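Local coordinates for polyisoprenyl-teichoic acid--peptidoglycan teichoic acid transferase TagV (Bacillus subtilis, PDB 6UF3), which belongs to the LytR-CpsA-Psr family of transferases, with a mixed beta sheet packed among helices, at residues M11-S25 against K63-V77. Numbering follows the deposited sequence.
Sequences MGIEDYATKGQKGRS and KINAAYSKGGKDETV
The hairpin loop between the antiparallel strands 6-13 and 25-34 of the central sheet folds against residues 64-69, helical in backbone angles but without the regular helix bonds, which lead into helix 72-84, and the Tyr68 side chain lies between the two. Its CG stands anti to the backbone N (chi1 -157°), which carries the ring over Ile13: Ile13 CG2 lies 4.1 Å from the centroid of the Tyr68 ring, almost on its normal, in a CH-pi contact. The carbonyl carbon of Gly72 lies over the opposite face, toward the rim. At the ring edge come Met11 SD, a Met-aromatic contact 5.3 Å from the centroid, and the Gly23 carbonyl oxygen, while Tyr68 OH reaches the edge of the Tyr16 ring, 3.5 Å from its CD1. Met11 SD also packs 3.7 Å from Thr76 CG2.

Where the loop returns to the sheet, Ser25 N donates a hydrogen bond to Asn65 O over 3.2 Å. Beside it, Arg24 NH2 makes a weak hydrogen bond to Asn65 OD1 at 2.9 Å, with an N-H...O angle of 126° and guanidinium and amide nearly perpendicular. One water links Ser25 OG, Ile64 O and Thr76 OG1. Strand 90-94, which pairs with Met11, brings Thr93 against Tyr68, whereas Leu28 of strand 25-34 meets Met11, Ile64 and Thr76.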
loop_
_atom_site.group_PDB
_atom_site.type_symbol
_atom_site.label_atom_id
_atom_site.label_comp_id
_atom_site.label_asym_id
_atom_site.label_seq_id
_atom_site.Cartn_x
_atom_site.Cartn_y
_atom_site.Cartn_z
ATOM N N MET A 11 0.811 -2.283 4.096
ATOM C CA MET A 11 2.135 -2.897 4.044
ATOM C C MET A 11 2.000 -4.267 3.396
ATOM O O MET A 11 1.202 -5.098 3.849
ATOM C CB MET A 11 2.732 -3.014 5.450
ATOM C CG MET A 11 3.097 -1.669 6.060
ATOM S SD MET A 11 3.345 -1.754 7.860
ATOM C CE MET A 11 1.640 -1.727 8.426
ATOM N N GLY A 12 2.744 -4.484 2.315
ATOM C CA GLY A 12 2.885 -5.795 1.712
ATOM C C GLY A 12 4.273 -6.350 2.008
ATOM O O GLY A 12 5.274 -5.678 1.761
ATOM N N ILE A 13 4.303 -7.567 2.559
ATOM C CA ILE A 13 5.550 -8.210 2.961
ATOM C C ILE A 13 5.566 -9.653 2.470
ATOM O O ILE A 13 4.551 -10.208 2.053
ATOM C CB ILE A 13 5.758 -8.166 4.486
ATOM C CG1 ILE A 13 4.716 -9.037 5.179
ATOM C CG2 ILE A 13 5.687 -6.734 5.008
ATOM C CD1 ILE A 13 4.945 -9.150 6.661
ATOM N N GLU A 14 6.751 -10.257 2.506
ATOM C CA GLU A 14 6.888 -11.680 2.219
ATOM C C GLU A 14 6.893 -12.499 3.505
ATOM O O GLU A 14 6.052 -13.387 3.687
ATOM C CB GLU A 14 8.164 -11.951 1.405
ATOM C CG GLU A 14 8.392 -13.428 1.115
ATOM C CD GLU A 14 9.501 -13.682 0.105
ATOM O OE1 GLU A 14 10.049 -12.707 -0.453
ATOM O OE2 GLU A 14 9.821 -14.868 -0.130
ATOM N N ASP A 15 7.816 -12.194 4.416
ATOM C CA ASP A 15 7.981 -12.930 5.664
ATOM C C ASP A 15 7.570 -12.047 6.836
ATOM O O ASP A 15 8.170 -10.988 7.061
ATOM C CB ASP A 15 9.429 -13.391 5.843
ATOM C CG ASP A 15 9.889 -14.334 4.745
ATOM O OD1 ASP A 15 9.208 -15.351 4.499
ATOM O OD2 ASP A 15 10.940 -14.053 4.128
ATOM N N TYR A 16 6.558 -12.489 7.590
ATOM C CA TYR A 16 6.295 -11.893 8.894
ATOM C C TYR A 16 7.447 -12.125 9.874
ATOM O O TYR A 16 7.608 -11.341 10.813
ATOM C CB TYR A 16 5.006 -12.461 9.489
ATOM C CG TYR A 16 3.725 -11.810 9.013
ATOM C CD1 TYR A 16 3.413 -10.503 9.359
ATOM C CD2 TYR A 16 2.814 -12.520 8.243
ATOM C CE1 TYR A 16 2.232 -9.909 8.925
ATOM C CE2 TYR A 16 1.636 -11.940 7.809
ATOM C CZ TYR A 16 1.351 -10.634 8.150
ATOM O OH TYR A 16 0.174 -10.059 7.710
ATOM N N ALA A 17 8.255 -13.167 9.678
ATOM C CA ALA A 17 9.340 -13.462 10.613
ATOM C C ALA A 17 10.524 -14.069 9.875
ATOM O O ALA A 17 10.395 -15.139 9.268
ATOM C CB ALA A 17 8.859 -14.418 11.720
ATOM N N THR A 18 11.687 -13.426 9.970
ATOM C CA THR A 18 12.900 -14.031 9.426
ATOM C C THR A 18 14.125 -13.348 10.023
ATOM O O THR A 18 14.063 -12.203 10.480
ATOM C CB THR A 18 12.927 -13.954 7.896
ATOM O OG1 THR A 18 14.015 -14.738 7.395
ATOM C CG2 THR A 18 13.080 -12.512 7.435
ATOM N N LYS A 19 15.244 -14.077 10.014
ATOM C CA LYS A 19 16.542 -13.550 10.442
ATOM C C LYS A 19 16.530 -13.104 11.902
ATOM O O LYS A 19 17.267 -12.192 12.288
ATOM C CB LYS A 19 17.004 -12.405 9.536
ATOM C CG LYS A 19 17.786 -12.858 8.313
ATOM C CD LYS A 19 17.727 -11.811 7.208
ATOM C CE LYS A 19 16.488 -11.989 6.347
ATOM N NZ LYS A 19 16.506 -13.260 5.575
ATOM N N GLY A 20 15.715 -13.760 12.731
ATOM C CA GLY A 20 15.576 -13.385 14.120
ATOM C C GLY A 20 14.724 -12.163 14.378
ATOM O O GLY A 20 14.435 -11.868 15.546
ATOM N N GLN A 21 14.316 -11.441 13.329
ATOM C CA GLN A 21 13.450 -10.271 13.438
ATOM C C GLN A 21 12.247 -10.440 12.514
ATOM O O GLN A 21 11.580 -11.482 12.536
ATOM C CB GLN A 21 14.214 -8.984 13.088
ATOM C CG GLN A 21 15.175 -8.473 14.174
ATOM C CD GLN A 21 15.969 -7.242 13.724
ATOM O OE1 GLN A 21 16.778 -7.317 12.796
ATOM N NE2 GLN A 21 15.729 -6.102 14.374
ATOM N N LYS A 22 11.966 -9.422 11.698
ATOM C CA LYS A 22 10.937 -9.466 10.666
ATOM C C LYS A 22 11.580 -9.274 9.295
ATOM O O LYS A 22 12.759 -8.932 9.179
ATOM C CB LYS A 22 9.859 -8.394 10.897
ATOM C CG LYS A 22 9.446 -8.200 12.349
ATOM C CD LYS A 22 8.040 -8.723 12.612
ATOM C CE LYS A 22 7.804 -8.937 14.103
ATOM N NZ LYS A 22 6.601 -9.774 14.367
ATOM N N GLY A 23 10.783 -9.491 8.233
ATOM C CA GLY A 23 11.275 -9.308 6.882
ATOM C C GLY A 23 11.173 -7.860 6.418
ATOM O O GLY A 23 10.542 -7.026 7.057
ATOM N N ARG A 24 11.818 -7.569 5.291
ATOM C CA ARG A 24 11.661 -6.248 4.685
ATOM C C ARG A 24 10.289 -6.124 4.033
ATOM O O ARG A 24 9.726 -7.098 3.528
ATOM C CB ARG A 24 12.752 -5.997 3.646
ATOM C CG ARG A 24 14.162 -6.050 4.219
ATOM C CD ARG A 24 15.209 -6.109 3.120
ATOM N NE ARG A 24 15.590 -4.773 2.676
ATOM C CZ ARG A 24 16.630 -4.096 3.151
ATOM N NH1 ARG A 24 17.403 -4.635 4.087
ATOM N NH2 ARG A 24 16.897 -2.881 2.687
ATOM N N SER A 25 9.743 -4.914 4.054
ATOM C CA SER A 25 8.486 -4.683 3.365
ATOM C C SER A 25 8.747 -4.536 1.870
ATOM O O SER A 25 9.812 -4.087 1.441
ATOM C CB SER A 25 7.771 -3.451 3.924
ATOM O OG SER A 25 8.571 -2.288 3.805
ATOM N N LYS A 63 17.249 2.413 3.585
ATOM C CA LYS A 63 16.062 2.255 2.756
ATOM C C LYS A 63 14.837 2.048 3.636
ATOM O O LYS A 63 14.909 1.379 4.661
ATOM C CB LYS A 63 16.224 1.068 1.815
ATOM C CG LYS A 63 17.397 1.153 0.900
ATOM C CD LYS A 63 17.455 -0.076 0.031
ATOM C CE LYS A 63 18.726 -0.100 -0.763
ATOM N NZ LYS A 63 18.635 -1.038 -1.908
ATOM N N ILE A 64 13.698 2.613 3.224
ATOM C CA ILE A 64 12.530 2.547 4.098
ATOM C C ILE A 64 12.053 1.105 4.272
ATOM O O ILE A 64 11.482 0.756 5.314
ATOM C CB ILE A 64 11.408 3.470 3.584
ATOM C CG1 ILE A 64 10.320 3.609 4.652
ATOM C CG2 ILE A 64 10.841 2.977 2.246
ATOM C CD1 ILE A 64 9.364 4.779 4.417
ATOM N N ASN A 65 12.316 0.235 3.295
ATOM C CA ASN A 65 11.836 -1.140 3.416
ATOM C C ASN A 65 12.543 -1.903 4.528
ATOM O O ASN A 65 12.032 -2.938 4.973
ATOM C CB ASN A 65 11.965 -1.882 2.080
ATOM C CG ASN A 65 13.397 -2.128 1.665
ATOM O OD1 ASN A 65 14.338 -1.615 2.267
ATOM N ND2 ASN A 65 13.568 -2.920 0.618
ATOM N N ALA A 66 13.684 -1.405 5.010
ATOM C CA ALA A 66 14.343 -2.057 6.137
ATOM C C ALA A 66 13.630 -1.797 7.457
ATOM O O ALA A 66 13.898 -2.512 8.431
ATOM C CB ALA A 66 15.802 -1.605 6.236
ATOM N N ALA A 67 12.725 -0.807 7.517
ATOM C CA ALA A 67 12.080 -0.494 8.792
ATOM C C ALA A 67 11.345 -1.702 9.358
ATOM O O ALA A 67 11.407 -1.965 10.559
ATOM C CB ALA A 67 11.110 0.680 8.634
ATOM N N TYR A 68 10.617 -2.433 8.509
ATOM C CA TYR A 68 9.870 -3.587 8.995
ATOM C C TYR A 68 10.807 -4.652 9.528
ATOM O O TYR A 68 10.451 -5.385 10.454
ATOM C CB TYR A 68 8.983 -4.151 7.881
ATOM C CG TYR A 68 7.792 -4.948 8.376
ATOM C CD1 TYR A 68 7.908 -6.299 8.632
ATOM C CD2 TYR A 68 6.553 -4.347 8.567
ATOM C CE1 TYR A 68 6.833 -7.046 9.089
ATOM C CE2 TYR A 68 5.462 -5.090 9.024
ATOM C CZ TYR A 68 5.611 -6.434 9.281
ATOM O OH TYR A 68 4.546 -7.193 9.734
ATOM N N SER A 69 12.013 -4.739 8.966
ATOM C CA SER A 69 12.981 -5.711 9.432
ATOM C C SER A 69 13.719 -5.240 10.674
ATOM O O SER A 69 14.520 -6.000 11.225
ATOM C CB SER A 69 13.997 -6.005 8.329
ATOM O OG SER A 69 14.907 -4.926 8.220
ATOM N N LYS A 70 13.484 -4.008 11.117
ATOM C CA LYS A 70 14.200 -3.442 12.254
ATOM C C LYS A 70 13.222 -2.853 13.259
ATOM O O LYS A 70 13.334 -1.697 13.676
ATOM C CB LYS A 70 15.201 -2.404 11.759
ATOM C CG LYS A 70 16.282 -3.001 10.872
ATOM C CD LYS A 70 17.362 -1.993 10.575
ATOM C CE LYS A 70 18.415 -2.570 9.644
ATOM N NZ LYS A 70 18.938 -3.869 10.128
ATOM N N GLY A 71 12.231 -3.652 13.653
ATOM C CA GLY A 71 11.233 -3.217 14.611
ATOM C C GLY A 71 9.800 -3.542 14.226
ATOM O O GLY A 71 8.867 -3.244 14.978
ATOM N N GLY A 72 9.606 -4.139 13.058
ATOM C CA GLY A 72 8.286 -4.622 12.681
ATOM C C GLY A 72 7.332 -3.535 12.215
ATOM O O GLY A 72 7.726 -2.430 11.809
ATOM N N LYS A 73 6.036 -3.865 12.276
ATOM C CA LYS A 73 5.038 -2.923 11.780
ATOM C C LYS A 73 5.062 -1.613 12.556
ATOM O O LYS A 73 4.808 -0.555 11.971
ATOM C CB LYS A 73 3.637 -3.538 11.818
ATOM C CG LYS A 73 3.074 -3.745 13.213
ATOM C CD LYS A 73 1.603 -4.118 13.175
ATOM C CE LYS A 73 1.103 -4.493 14.554
ATOM N NZ LYS A 73 1.977 -5.521 15.210
ATOM N N ASP A 74 5.358 -1.656 13.861
ATOM C CA ASP A 74 5.430 -0.420 14.640
ATOM C C ASP A 74 6.533 0.493 14.116
ATOM O O ASP A 74 6.350 1.715 14.007
ATOM C CB ASP A 74 5.678 -0.733 16.121
ATOM C CG ASP A 74 4.498 -1.414 16.802
ATOM O OD1 ASP A 74 3.406 -1.519 16.198
ATOM O OD2 ASP A 74 4.672 -1.840 17.965
ATOM N N GLU A 75 7.695 -0.084 13.795
ATOM C CA GLU A 75 8.787 0.726 13.260
ATOM C C GLU A 75 8.449 1.258 11.871
ATOM O O GLU A 75 8.728 2.422 11.564
ATOM C CB GLU A 75 10.087 -0.087 13.265
ATOM C CG GLU A 75 11.310 0.651 12.767
ATOM C CD GLU A 75 11.722 1.827 13.639
ATOM O OE1 GLU A 75 11.364 1.868 14.825
ATOM O OE2 GLU A 75 12.417 2.728 13.128
ATOM N N THR A 76 7.807 0.439 11.028
ATOM C CA THR A 76 7.421 0.938 9.708
ATOM C C THR A 76 6.409 2.076 9.819
ATOM O O THR A 76 6.544 3.107 9.149
ATOM C CB THR A 76 6.835 -0.193 8.857
ATOM O OG1 THR A 76 7.843 -1.178 8.635
ATOM C CG2 THR A 76 6.407 0.343 7.510
ATOM N N VAL A 77 5.382 1.899 10.658
ATOM C CA VAL A 77 4.367 2.935 10.840
ATOM C C VAL A 77 5.008 4.235 11.298
ATOM O O VAL A 77 4.736 5.308 10.749
ATOM C CB VAL A 77 3.282 2.475 11.826
ATOM C CG1 VAL A 77 2.418 3.672 12.237
ATOM C CG2 VAL A 77 2.401 1.384 11.182
HETATM O O HOH W 1 12.120 -6.472 13.351
HETATM O O HOH W 2 9.430 -0.986 6.100
HETATM O O HOH W 3 11.596 -4.975 -0.423
#